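PDB 3SQZ: putative hydroxymethylglutaryl-CoA synthase from Streptococcus mutans, which probably catalyses the condensation of acetyl-CoA with acetoacetyl-CoA to 3-hydroxy-3-methylglutaryl-CoA, as a thiolase-fold enzyme crystallised here with coenzyme A. Local coordinates for residues L73-I78 with S305-N310; E208-T213 with K244-E249; T82-T87 with R417-V422; K295-A300 with E325-L330. All blocks are in the same frame, centred on the assembly; numbering follows the deposited sequence. Where two conformers were deposited one is given.

All four contacts lie in one chain of the thiolase fold. Contacts 1 and 3, their centres about 22 Å apart, tie residues from early in the sequence to residues far along it: strand 75-78 and helix 85-94 follow each other, but the first meets helix 305-308 and the second strand 416-421 near the C-terminus. Contact 2 is nested inside the chain loops that both of these close, about 29 Å from contact 1 and 37 Å from contact 3, centre to centre. Contact 4 joins the helices 288-302 and 315-326 that flank helix 305-308 in sequence, its centre about 19 Å from that of contact 1. Of the four, contact 1 sits close to bound coenzyme A, so its long-range closure borders the ligand pocket.

Contact 1 of 4, residues L73-I78 with S305-N310; sequences LNALSI and SKQIGN
Lys306 O, near the end of the short helix 305-308, is gripped by two successive backbone amides of the other segment. Lys306 O accepts Asn74 N at 2.8 Å and Ala75 N at 3.1 Å, both in the plane of the carbonyl. Further along, Ser77 N donates to Ile308 O at 2.9 Å in a nearly straight bond of 167°, this time from above the carbonyl plane. The same Ile308 O receives a CA-H...O contact from Leu76.

Beside this backbone seam the side-chain amides of Asn74 and Gln307 meet with their planes 46° apart. Gln307 NE2 donates to a lone pair of Asn74 OD1 at 3.0 Å, though the N-H is bent well off line. Gln307 folds back to get there, because its chain is kinked at chi2 (-53°) after a CB that points away from the strand.

On the apolar side, Leu73 CD2 lies against Ser305 O. Gly309 leaves the helix with positive phi, at backbone angles that suit glycine, and its CA faces the side chains of Leu73 and, in one of two conformers, Leu76.

In the next shell, Arg373 NH1 bonds both Gln307 O and Ser77 OG, and Ser77 OG also pairs with Ser46. One edge of strand 75-78 is thus fastened to the helix end, while its other edge bonds strand 49-52. Asn310 is predicted to bind 3-hydroxy-3-methylglutaryl-CoA, and Leu73 lies close to Thr186 of the coenzyme A site. Main-chain bonds carry most of the polar contact, which implies that the backbone path leading into Asn310 is probably held by residues 74-77.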
loop_
_atom_site.group_PDB
_atom_site.type_symbol
_atom_site.label_atom_id
_atom_site.label_comp_id
_atom_site.label_asym_id
_atom_site.label_seq_id
_atom_site.Cartn_x
_atom_site.Cartn_y
_atom_site.Cartn_z
ATOM N N LEU A 73 -8.712 -10.560 -9.773
ATOM C CA LEU A 73 -9.387 -9.709 -8.797
ATOM C C LEU A 73 -10.813 -10.184 -8.554
ATOM O O LEU A 73 -11.542 -10.496 -9.498
ATOM C CB LEU A 73 -9.430 -8.254 -9.273
ATOM C CG LEU A 73 -8.133 -7.453 -9.167
ATOM C CD1 LEU A 73 -8.276 -6.113 -9.878
ATOM C CD2 LEU A 73 -7.762 -7.241 -7.707
ATOM N N ASN A 74 -11.209 -10.205 -7.288
ATOM C CA ASN A 74 -12.570 -10.563 -6.899
ATOM C C ASN A 74 -13.421 -9.353 -6.530
ATOM O O ASN A 74 -14.613 -9.319 -6.812
ATOM C CB ASN A 74 -12.550 -11.528 -5.712
ATOM C CG ASN A 74 -11.844 -12.824 -6.026
ATOM O OD1 ASN A 74 -11.215 -13.426 -5.156
ATOM N ND2 ASN A 74 -11.939 -13.261 -7.271
ATOM N N ALA A 75 -12.806 -8.370 -5.881
ATOM C CA ALA A 75 -13.535 -7.231 -5.349
ATOM C C ALA A 75 -12.565 -6.095 -5.087
ATOM O O ALA A 75 -11.361 -6.315 -4.958
ATOM C CB ALA A 75 -14.260 -7.622 -4.061
ATOM N N LEU A 76 -13.093 -4.881 -4.990
ATOM C CA LEU A 76 -12.308 -3.652 -4.812
ATOM C C LEU A 76 -12.891 -2.835 -3.665
ATOM O O LEU A 76 -14.106 -2.675 -3.625
ATOM C CB LEU A 76 -12.418 -2.774 -6.064
ATOM C CG LEU A 76 -12.242 -3.409 -7.441
ATOM C CD1 LEU A 76 -12.485 -2.365 -8.526
ATOM C CD2 LEU A 76 -10.858 -4.015 -7.577
ATOM N N SER A 77 -12.055 -2.250 -2.814
ATOM C CA SER A 77 -12.549 -1.306 -1.825
ATOM C C SER A 77 -12.910 0.020 -2.473
ATOM O O SER A 77 -12.166 0.538 -3.309
ATOM C CB SER A 77 -11.508 -1.046 -0.743
ATOM O OG SER A 77 -11.303 -2.215 0.030
ATOM N N ILE A 78 -14.038 0.580 -2.046
ATOM C CA ILE A 78 -14.523 1.866 -2.534
ATOM C C ILE A 78 -14.610 2.819 -1.354
ATOM O O ILE A 78 -15.160 2.476 -0.307
ATOM C CB ILE A 78 -15.906 1.717 -3.209
ATOM C CG1 ILE A 78 -15.794 0.857 -4.475
ATOM C CG2 ILE A 78 -16.525 3.083 -3.506
ATOM C CD1 ILE A 78 -14.826 1.387 -5.516
ATOM N N SER A 305 -5.051 -8.532 -1.683
ATOM C CA SER A 305 -5.216 -7.676 -2.844
ATOM C C SER A 305 -6.378 -8.127 -3.740
ATOM O O SER A 305 -7.056 -7.302 -4.345
ATOM C CB SER A 305 -3.900 -7.601 -3.610
ATOM O OG SER A 305 -2.938 -6.904 -2.826
ATOM N N LYS A 306 -6.624 -9.433 -3.804
ATOM C CA LYS A 306 -7.755 -9.957 -4.571
ATOM C C LYS A 306 -9.094 -9.408 -4.090
ATOM O O LYS A 306 -10.068 -9.416 -4.844
ATOM C CB LYS A 306 -7.805 -11.482 -4.496
ATOM C CG LYS A 306 -6.731 -12.168 -5.293
ATOM C CD LYS A 306 -6.949 -13.671 -5.325
ATOM C CE LYS A 306 -5.925 -14.366 -6.206
ATOM N NZ LYS A 306 -6.084 -15.840 -6.215
ATOM N N GLN A 307 -9.153 -8.987 -2.830
ATOM C CA GLN A 307 -10.391 -8.490 -2.226
ATOM C C GLN A 307 -10.454 -6.970 -2.118
ATOM O O GLN A 307 -11.516 -6.421 -1.844
ATOM C CB GLN A 307 -10.564 -9.063 -0.818
ATOM C CG GLN A 307 -10.507 -10.575 -0.723
ATOM C CD GLN A 307 -11.460 -11.238 -1.676
ATOM O OE1 GLN A 307 -12.646 -10.903 -1.725
ATOM N NE2 GLN A 307 -10.947 -12.175 -2.458
ATOM N N ILE A 308 -9.306 -6.308 -2.270
ATOM C CA ILE A 308 -9.160 -4.881 -1.995
ATOM C C ILE A 308 -8.878 -4.044 -3.240
ATOM O O ILE A 308 -9.324 -2.898 -3.337
ATOM C CB ILE A 308 -8.029 -4.666 -0.958
ATOM C CG1 ILE A 308 -8.495 -5.210 0.393
ATOM C CG2 ILE A 308 -7.601 -3.193 -0.868
ATOM C CD1 ILE A 308 -7.391 -5.480 1.358
ATOM N N GLY A 309 -8.148 -4.609 -4.193
ATOM C CA GLY A 309 -7.759 -3.856 -5.367
ATOM C C GLY A 309 -6.442 -3.131 -5.171
ATOM O O GLY A 309 -5.648 -3.467 -4.291
ATOM N N ASN A 310 -6.216 -2.128 -6.008
ATOM C CA ASN A 310 -4.977 -1.361 -6.022
ATOM C C ASN A 310 -4.997 -0.295 -4.937
ATOM O O ASN A 310 -5.944 0.486 -4.854
ATOM C CB ASN A 310 -4.886 -0.707 -7.403
ATOM C CG ASN A 310 -3.550 -0.061 -7.691
ATOM O OD1 ASN A 310 -2.639 -0.051 -6.863
ATOM N ND2 ASN A 310 -3.424 0.468 -8.901
#

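Contact 2 of 4, residues E208-T213 with K244-E249; sequences ETLAQT and KTTWAE
Leu210 and Gln212 both send CG anti to the backbone N (chi1 -177° and -172°), which carries their side chains from the strand toward Thr246 and its neighbours on the helix. This is alpha-on-beta packing of the thiolase fold: helix 232-254 runs beside strand 203-213 of a mixed beta sheet. The axes of strand 210-213 and helix 244-249 come within 8.7 Å, their N-to-C directions 146° apart.

Leu210 uses one branch. Leu210 CD2 rests 3.5 Å from Thr246 O and also lies against CB and CG of Glu249, the two side chains crossing at about a right angle. Glu249 bends at chi2, and its carboxylate goes on to a salt bridge with Arg253, so at Leu210 only its aliphatic part is used.

Two residues on, the extended chain of Gln212 carries its end close to the hydroxyls of both Thr245 and Thr246. Each hydroxyl is hydrogen-bonded to a backbone carbonyl one turn earlier in its own helix, Thr245 OG1 to Asp241 O and Thr246 OG1 to Met242 O. The contact is near the surface, about 14 Å from coenzyme A at the side chain of Thr246. On the strand-facing side, Thr246 CG2 comes within 3.6 Å of Leu210 O.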
loop_
_atom_site.group_PDB
_atom_site.type_symbol
_atom_site.label_atom_id
_atom_site.label_comp_id
_atom_site.label_asym_id
_atom_site.label_seq_id
_atom_site.Cartn_x
_atom_site.Cartn_y
_atom_site.Cartn_z
ATOM N N GLU A 208 21.392 -3.766 2.133
ATOM C CA GLU A 208 21.657 -4.049 0.733
ATOM C C GLU A 208 20.419 -3.709 -0.087
ATOM O O GLU A 208 19.450 -4.469 -0.122
ATOM C CB GLU A 208 22.043 -5.519 0.555
ATOM C CG GLU A 208 23.383 -5.907 1.195
ATOM C CD GLU A 208 23.317 -6.142 2.699
ATOM O OE1 GLU A 208 22.207 -6.288 3.254
ATOM O OE2 GLU A 208 24.394 -6.197 3.327
ATOM N N THR A 209 20.445 -2.549 -0.732
ATOM C CA THR A 209 19.314 -2.071 -1.510
ATOM C C THR A 209 19.815 -1.627 -2.873
ATOM O O THR A 209 20.973 -1.252 -3.009
ATOM C CB THR A 209 18.623 -0.872 -0.821
ATOM O OG1 THR A 209 19.553 0.211 -0.698
ATOM C CG2 THR A 209 18.131 -1.257 0.563
ATOM N N LEU A 210 18.946 -1.662 -3.874
ATOM C CA LEU A 210 19.291 -1.141 -5.183
ATOM C C LEU A 210 18.052 -0.558 -5.836
ATOM O O LEU A 210 17.027 -1.248 -5.959
ATOM C CB LEU A 210 19.862 -2.243 -6.072
ATOM C CG LEU A 210 20.314 -1.764 -7.455
ATOM C CD1 LEU A 210 21.525 -0.843 -7.350
ATOM C CD2 LEU A 210 20.612 -2.956 -8.348
ATOM N N ALA A 211 18.150 0.705 -6.252
ATOM C CA ALA A 211 17.078 1.383 -6.957
ATOM C C ALA A 211 17.496 1.708 -8.380
ATOM O O ALA A 211 18.684 1.734 -8.705
ATOM C CB ALA A 211 16.676 2.663 -6.231
ATOM N N GLN A 212 16.496 1.971 -9.212
ATOM C CA GLN A 212 16.713 2.377 -10.590
ATOM C C GLN A 212 15.664 3.421 -10.958
ATOM O O GLN A 212 14.494 3.267 -10.603
ATOM C CB GLN A 212 16.595 1.168 -11.531
ATOM C CG GLN A 212 16.998 1.491 -12.958
ATOM C CD GLN A 212 16.888 0.304 -13.905
ATOM O OE1 GLN A 212 16.665 -0.852 -13.494
ATOM N NE2 GLN A 212 17.040 0.580 -15.183
ATOM N N THR A 213 16.087 4.472 -11.660
ATOM C CA THR A 213 15.183 5.492 -12.175
ATOM C C THR A 213 15.242 5.494 -13.694
ATOM O O THR A 213 16.327 5.417 -14.266
ATOM C CB THR A 213 15.597 6.894 -11.679
ATOM O OG1 THR A 213 15.496 6.957 -10.253
ATOM C CG2 THR A 213 14.726 7.985 -12.286
ATOM N N LYS A 244 13.370 -7.012 -14.034
ATOM C CA LYS A 244 14.434 -7.864 -14.552
ATOM C C LYS A 244 15.813 -7.236 -14.378
ATOM O O LYS A 244 16.743 -7.880 -13.885
ATOM C CB LYS A 244 14.198 -8.173 -16.034
ATOM C CG LYS A 244 15.334 -8.939 -16.702
ATOM C CD LYS A 244 15.071 -9.139 -18.186
ATOM C CE LYS A 244 16.210 -9.906 -18.852
ATOM N NZ LYS A 244 15.893 -10.278 -20.257
ATOM N N THR A 245 15.943 -5.977 -14.787
ATOM C CA THR A 245 17.246 -5.318 -14.786
ATOM C C THR A 245 17.714 -4.971 -13.376
ATOM O O THR A 245 18.902 -5.064 -13.068
ATOM C CB THR A 245 17.274 -4.065 -15.697
ATOM O OG1 THR A 245 16.251 -3.143 -15.300
ATOM C CG2 THR A 245 17.072 -4.454 -17.156
ATOM N N THR A 246 16.787 -4.568 -12.511
ATOM C CA THR A 246 17.172 -4.237 -11.144
ATOM C C THR A 246 17.565 -5.506 -10.383
ATOM O O THR A 246 18.551 -5.522 -9.651
ATOM C CB THR A 246 16.070 -3.458 -10.403
ATOM O OG1 THR A 246 15.671 -2.329 -11.194
ATOM C CG2 THR A 246 16.581 -2.963 -9.055
ATOM N N TRP A 247 16.812 -6.580 -10.584
ATOM C CA TRP A 247 17.120 -7.840 -9.911
ATOM C C TRP A 247 18.445 -8.430 -10.397
ATOM O O TRP A 247 19.227 -8.957 -9.600
ATOM C CB TRP A 247 15.960 -8.820 -10.083
ATOM C CG TRP A 247 16.198 -10.220 -9.575
ATOM C CD1 TRP A 247 16.072 -11.367 -10.299
ATOM C CD2 TRP A 247 16.566 -10.631 -8.239
ATOM N NE1 TRP A 247 16.342 -12.459 -9.515
ATOM C CE2 TRP A 247 16.652 -12.040 -8.249
ATOM C CE3 TRP A 247 16.838 -9.949 -7.045
ATOM C CZ2 TRP A 247 16.996 -12.779 -7.116
ATOM C CZ3 TRP A 247 17.181 -10.692 -5.915
ATOM C CH2 TRP A 247 17.257 -12.093 -5.964
ATOM N N ALA A 248 18.711 -8.339 -11.697
ATOM C CA ALA A 248 19.984 -8.825 -12.219
ATOM C C ALA A 248 21.143 -8.090 -11.554
ATOM O O ALA A 248 22.118 -8.704 -11.115
ATOM C CB ALA A 248 20.047 -8.664 -13.731
ATOM N N GLU A 249 21.037 -6.769 -11.477
ATOM C CA GLU A 249 22.113 -5.972 -10.908
ATOM C C GLU A 249 22.227 -6.183 -9.396
ATOM O O GLU A 249 23.331 -6.180 -8.848
ATOM C CB GLU A 249 21.924 -4.494 -11.262
ATOM C CG GLU A 249 23.034 -3.567 -10.771
ATOM C CD GLU A 249 24.379 -3.801 -11.445
ATOM O OE1 GLU A 249 24.438 -4.489 -12.488
ATOM O OE2 GLU A 249 25.386 -3.281 -10.919
#

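Contact 3 of 4, residues T82-T87 with R417-V422; sequences TDDVVT and RIYGKV
A capping box opens helix 85-94, and across from it the C-terminal strand 416-421 supplies Arg417 and Tyr419 to the cap residue. Asp84 is the N-cap: Asp84 OD1 accepts Thr87 N at 3.0 Å, and Thr87 OG1 returns the favour by accepting Asp84 N. Thr87 OG1 also donates to Asp83 OD1. The strand belongs to a small three-stranded antiparallel sheet, and through OD2 Asp84 also ties this last strand of the chain to a helix from its early part.

Asp84 divides its carboxylate between the two tasks. With CG set between the backbone N and the carbonyl carbon (chi1 69°), OD1 turns back over the helix start while OD2 reaches the strand. There Tyr419 OH donates to the syn lone pair of Asp84 OD2 at 2.6 Å, and Arg417 NH1 takes the anti lone pair of the same oxygen at 2.8 Å in a salt bridge. Carboxylate and guanidinium are nearly coplanar, 21° apart. Arg417 NE in turn donates to Tyr419 OH, so carboxylate, phenol and guanidinium close a ring of three bonds, which fixes how the tyrosine and arginine ends are turned. The arginine and the helix N-terminus would both tend to favour an ionised Asp84.

Apolar atoms hold the aromatic ring as well. Tyr125 of helix 122-129 meets it edge-to-face, and Thr87 CG2 approaches CD1 of Tyr419. Over one face sits Val86 in a CH-pi contact, with Val86 CG1 3.7 Å from the Tyr419 ring centroid and only 6° off the ring normal.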
loop_
_atom_site.group_PDB
_atom_site.type_symbol
_atom_site.label_atom_id
_atom_site.label_comp_id
_atom_site.label_asym_id
_atom_site.label_seq_id
_atom_site.Cartn_x
_atom_site.Cartn_y
_atom_site.Cartn_z
ATOM N N THR A 82 -15.738 11.161 2.368
ATOM C CA THR A 82 -15.359 11.469 3.741
ATOM C C THR A 82 -14.262 10.547 4.294
ATOM O O THR A 82 -13.845 10.699 5.442
ATOM C CB THR A 82 -16.580 11.419 4.658
ATOM O OG1 THR A 82 -17.177 10.128 4.525
ATOM C CG2 THR A 82 -17.601 12.484 4.265
ATOM N N ASP A 83 -13.786 9.607 3.479
ATOM C CA ASP A 83 -12.705 8.704 3.885
ATOM C C ASP A 83 -11.599 8.868 2.844
ATOM O O ASP A 83 -11.700 8.338 1.736
ATOM C CB ASP A 83 -13.220 7.257 3.910
ATOM C CG ASP A 83 -12.556 6.380 4.986
ATOM O OD1 ASP A 83 -11.558 6.791 5.622
ATOM O OD2 ASP A 83 -13.046 5.244 5.183
ATOM N N ASP A 84 -10.556 9.620 3.192
ATOM C CA ASP A 84 -9.524 10.004 2.232
ATOM C C ASP A 84 -8.148 9.520 2.670
ATOM O O ASP A 84 -8.028 8.688 3.577
ATOM C CB ASP A 84 -9.533 11.525 2.006
ATOM C CG ASP A 84 -9.074 12.311 3.215
ATOM O OD1 ASP A 84 -8.713 11.715 4.250
ATOM O OD2 ASP A 84 -9.058 13.558 3.103
ATOM N N VAL A 85 -7.102 10.033 2.023
ATOM C CA VAL A 85 -5.748 9.612 2.353
ATOM C C VAL A 85 -5.434 9.794 3.841
ATOM O O VAL A 85 -4.783 8.952 4.463
ATOM C CB VAL A 85 -4.703 10.375 1.474
ATOM C CG1 VAL A 85 -4.782 11.899 1.675
ATOM C CG2 VAL A 85 -3.290 9.865 1.738
ATOM N N VAL A 86 -5.888 10.905 4.405
ATOM C CA VAL A 86 -5.604 11.233 5.795
ATOM C C VAL A 86 -6.326 10.308 6.760
ATOM O O VAL A 86 -5.727 9.791 7.708
ATOM C CB VAL A 86 -5.984 12.699 6.094
ATOM C CG1 VAL A 86 -5.992 12.977 7.585
ATOM C CG2 VAL A 86 -5.035 13.639 5.377
ATOM N N THR A 87 -7.618 10.105 6.536
ATOM C CA THR A 87 -8.388 9.291 7.467
ATOM C C THR A 87 -7.983 7.824 7.401
ATOM O O THR A 87 -7.904 7.159 8.432
ATOM C CB THR A 87 -9.893 9.460 7.260
ATOM O OG1 THR A 87 -10.224 9.101 5.921
ATOM C CG2 THR A 87 -10.292 10.905 7.494
ATOM N N ARG A 417 -9.869 21.505 5.316
ATOM C CA ARG A 417 -10.433 20.172 5.494
ATOM C C ARG A 417 -10.478 19.853 6.983
ATOM O O ARG A 417 -9.451 19.860 7.656
ATOM C CB ARG A 417 -9.593 19.148 4.728
ATOM C CG ARG A 417 -9.626 19.360 3.227
ATOM C CD ARG A 417 -8.685 18.439 2.466
ATOM N NE ARG A 417 -9.161 17.054 2.375
ATOM C CZ ARG A 417 -10.005 16.603 1.445
ATOM N NH1 ARG A 417 -10.355 15.326 1.439
ATOM N NH2 ARG A 417 -10.508 17.429 0.531
ATOM N N ILE A 418 -11.676 19.594 7.500
ATOM C CA ILE A 418 -11.854 19.392 8.929
ATOM C C ILE A 418 -11.991 17.899 9.212
ATOM O O ILE A 418 -12.956 17.265 8.776
ATOM C CB ILE A 418 -13.098 20.133 9.457
ATOM C CG1 ILE A 418 -13.016 21.633 9.127
ATOM C CG2 ILE A 418 -13.271 19.886 10.956
ATOM C CD1 ILE A 418 -11.805 22.339 9.702
ATOM N N TYR A 419 -11.014 17.352 9.930
ATOM C CA TYR A 419 -10.990 15.936 10.275
ATOM C C TYR A 419 -11.293 15.743 11.748
ATOM O O TYR A 419 -10.941 16.580 12.577
ATOM C CB TYR A 419 -9.604 15.358 10.002
ATOM C CG TYR A 419 -9.201 15.378 8.555
ATOM C CD1 TYR A 419 -9.723 14.450 7.661
ATOM C CD2 TYR A 419 -8.297 16.325 8.078
ATOM C CE1 TYR A 419 -9.363 14.461 6.337
ATOM C CE2 TYR A 419 -7.918 16.340 6.749
ATOM C CZ TYR A 419 -8.456 15.408 5.884
ATOM O OH TYR A 419 -8.083 15.425 4.563
ATOM N N GLY A 420 -11.901 14.612 12.088
ATOM C CA GLY A 420 -12.125 14.300 13.481
ATOM C C GLY A 420 -12.384 12.829 13.689
ATOM O O GLY A 420 -12.591 12.073 12.738
ATOM N N LYS A 421 -12.352 12.427 14.950
ATOM C CA LYS A 421 -12.783 11.102 15.336
ATOM C C LYS A 421 -14.291 11.030 15.203
ATOM O O LYS A 421 -15.004 11.975 15.559
ATOM C CB LYS A 421 -12.384 10.823 16.781
ATOM C CG LYS A 421 -10.895 10.638 16.979
ATOM N N VAL A 422 -14.780 9.907 14.701
ATOM C CA VAL A 422 -16.218 9.710 14.548
ATOM C C VAL A 422 -16.883 9.366 15.878
ATOM O O VAL A 422 -17.827 10.034 16.298
ATOM C CB VAL A 422 -16.529 8.617 13.517
ATOM C CG1 VAL A 422 -18.027 8.371 13.442
ATOM C CG2 VAL A 422 -15.979 9.013 12.160
#

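Contact 4 of 4, residues K295-A300 with E325-L330; sequences KVNFEA and ENSQNL
Asn297 leaves helix 288-302 toward Ser327 and Asn329 of the other segment. From its CB the chain turns beside the backbone N (chi1 -74°), bringing Asn297 CG within 3.6 Å of Asn329 ND2, and the amide then splits its work. Asn297 OD1 accepts Asn329 ND2 on a lone pair at 2.9 Å, in a nearly straight bond (176°) that lies in the amide plane of the donor. The same OD1 has Leu330 CD2 packed against it. Asn297 ND2 has two weaker ties: it approaches Ser327 OG at 2.7 Å and Asn329 OD1 at 3.1 Å, both bonds strongly bent and weak. The two asparagine side chains come from opposite directions, their amide planes 37° apart, with one nearly straight bond and one weak, bent one pairing them.

Ser327 OG is itself positioned by its own turn. Ser327 OG accepts Asn329 N at 3.1 Å and Leu330 N at 3.3 Å, an ST turn and ST motif that hold the loop bent just where helix 315-326 ends, which probably helps place Asn329 beside Asn297.

One turn further along the first helix, Ala300 CB rests 3.7 Å from Ser327 N and against Asn326 CB. The amide of Asn326 turns back to Ser322 O. Around this patch, Leu323 of helix 315-326 touches both Asn297 and Leu330, while Phe298 and Lys295 pack on helix 271-279, so helix 288-302 lies between that helix and the loop leaving helix 315-326.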
loop_
_atom_site.group_PDB
_atom_site.type_symbol
_atom_site.label_atom_id
_atom_site.label_comp_id
_atom_site.label_asym_id
_atom_site.label_seq_id
_atom_site.Cartn_x
_atom_site.Cartn_y
_atom_site.Cartn_z
ATOM N N LYS A 295 6.071 -20.523 -4.665
ATOM C CA LYS A 295 4.769 -20.388 -5.304
ATOM C C LYS A 295 3.643 -20.275 -4.273
ATOM O O LYS A 295 2.768 -19.419 -4.383
ATOM C CB LYS A 295 4.511 -21.560 -6.254
ATOM C CG LYS A 295 3.147 -21.516 -6.918
ATOM C CD LYS A 295 2.953 -20.241 -7.716
ATOM C CE LYS A 295 1.719 -20.345 -8.595
ATOM N NZ LYS A 295 1.482 -19.100 -9.369
ATOM N N VAL A 296 3.668 -21.139 -3.266
ATOM C CA VAL A 296 2.675 -21.083 -2.203
ATOM C C VAL A 296 2.740 -19.733 -1.488
ATOM O O VAL A 296 1.707 -19.143 -1.152
ATOM C CB VAL A 296 2.871 -22.252 -1.206
ATOM C CG1 VAL A 296 2.148 -21.987 0.099
ATOM C CG2 VAL A 296 2.406 -23.567 -1.832
ATOM N N ASN A 297 3.952 -19.238 -1.254
ATOM C CA ASN A 297 4.105 -17.939 -0.607
ATOM C C ASN A 297 3.652 -16.795 -1.504
ATOM O O ASN A 297 3.049 -15.828 -1.023
ATOM C CB ASN A 297 5.524 -17.739 -0.086
ATOM C CG ASN A 297 5.798 -18.565 1.157
ATOM O OD1 ASN A 297 6.957 -18.796 1.542
ATOM N ND2 ASN A 297 4.734 -19.033 1.784
ATOM N N PHE A 298 3.899 -16.906 -2.803
ATOM C CA PHE A 298 3.350 -15.930 -3.729
ATOM C C PHE A 298 1.814 -15.879 -3.635
ATOM O O PHE A 298 1.210 -14.802 -3.516
ATOM C CB PHE A 298 3.776 -16.183 -5.175
ATOM C CG PHE A 298 3.087 -15.264 -6.123
ATOM C CD1 PHE A 298 3.510 -13.948 -6.247
ATOM C CD2 PHE A 298 1.946 -15.668 -6.803
ATOM C CE1 PHE A 298 2.837 -13.064 -7.067
ATOM C CE2 PHE A 298 1.269 -14.784 -7.625
ATOM C CZ PHE A 298 1.718 -13.481 -7.755
ATOM N N GLU A 299 1.180 -17.047 -3.665
ATOM C CA GLU A 299 -0.273 -17.113 -3.575
ATOM C C GLU A 299 -0.779 -16.518 -2.257
ATOM O O GLU A 299 -1.793 -15.821 -2.236
ATOM C CB GLU A 299 -0.750 -18.552 -3.758
ATOM C CG GLU A 299 -0.450 -19.105 -5.146
ATOM C CD GLU A 299 -1.202 -18.385 -6.249
ATOM O OE1 GLU A 299 -2.361 -17.973 -6.021
ATOM O OE2 GLU A 299 -0.633 -18.240 -7.353
ATOM N N ALA A 300 -0.069 -16.776 -1.161
ATOM C CA ALA A 300 -0.436 -16.186 0.123
ATOM C C ALA A 300 -0.375 -14.661 0.052
ATOM O O ALA A 300 -1.222 -13.973 0.616
ATOM C CB ALA A 300 0.480 -16.700 1.227
ATOM N N GLU A 325 0.511 -13.230 7.173
ATOM C CA GLU A 325 -0.704 -13.712 7.819
ATOM C C GLU A 325 -1.272 -14.988 7.190
ATOM O O GLU A 325 -2.142 -15.630 7.771
ATOM C CB GLU A 325 -1.759 -12.597 7.876
ATOM C CG GLU A 325 -1.367 -11.534 8.886
ATOM C CD GLU A 325 -2.319 -10.354 9.019
ATOM O OE1 GLU A 325 -3.231 -10.172 8.178
ATOM O OE2 GLU A 325 -2.137 -9.591 9.995
ATOM N N ASN A 326 -0.772 -15.369 6.020
ATOM C CA ASN A 326 -1.344 -16.503 5.298
ATOM C C ASN A 326 -0.386 -17.609 4.886
ATOM O O ASN A 326 -0.825 -18.713 4.581
ATOM C CB ASN A 326 -2.174 -16.019 4.111
ATOM C CG ASN A 326 -3.375 -15.229 4.561
ATOM O OD1 ASN A 326 -4.395 -15.799 4.944
ATOM N ND2 ASN A 326 -3.249 -13.910 4.566
ATOM N N SER A 327 0.914 -17.349 4.894
ATOM C CA SER A 327 1.857 -18.429 4.628
ATOM C C SER A 327 1.826 -19.434 5.760
ATOM O O SER A 327 1.772 -19.058 6.935
ATOM C CB SER A 327 3.281 -17.909 4.481
ATOM O OG SER A 327 4.188 -19.001 4.413
ATOM N N GLN A 328 1.896 -20.710 5.406
ATOM C CA GLN A 328 1.937 -21.765 6.408
ATOM C C GLN A 328 3.350 -22.291 6.633
ATOM O O GLN A 328 3.545 -23.241 7.397
ATOM C CB GLN A 328 0.962 -22.886 6.044
ATOM C CG GLN A 328 -0.485 -22.402 6.014
ATOM C CD GLN A 328 -1.484 -23.518 5.773
ATOM O OE1 GLN A 328 -2.631 -23.444 6.216
ATOM N NE2 GLN A 328 -1.054 -24.555 5.068
ATOM N N ASN A 329 4.342 -21.674 5.990
ATOM C CA ASN A 329 5.708 -22.184 6.070
ATOM C C ASN A 329 6.782 -21.197 6.536
ATOM O O ASN A 329 7.898 -21.612 6.828
ATOM C CB ASN A 329 6.131 -22.809 4.740
ATOM C CG ASN A 329 6.096 -21.818 3.608
ATOM O OD1 ASN A 329 5.235 -21.893 2.725
ATOM N ND2 ASN A 329 7.018 -20.868 3.635
ATOM N N LEU A 330 6.476 -19.903 6.609
ATOM C CA LEU A 330 7.507 -18.945 7.001
ATOM C C LEU A 330 7.898 -19.121 8.456
ATOM O O LEU A 330 7.042 -19.342 9.320
ATOM C CB LEU A 330 7.043 -17.510 6.763
ATOM C CG LEU A 330 6.988 -17.079 5.299
ATOM C CD1 LEU A 330 6.324 -15.727 5.187
ATOM C CD2 LEU A 330 8.375 -17.031 4.671
#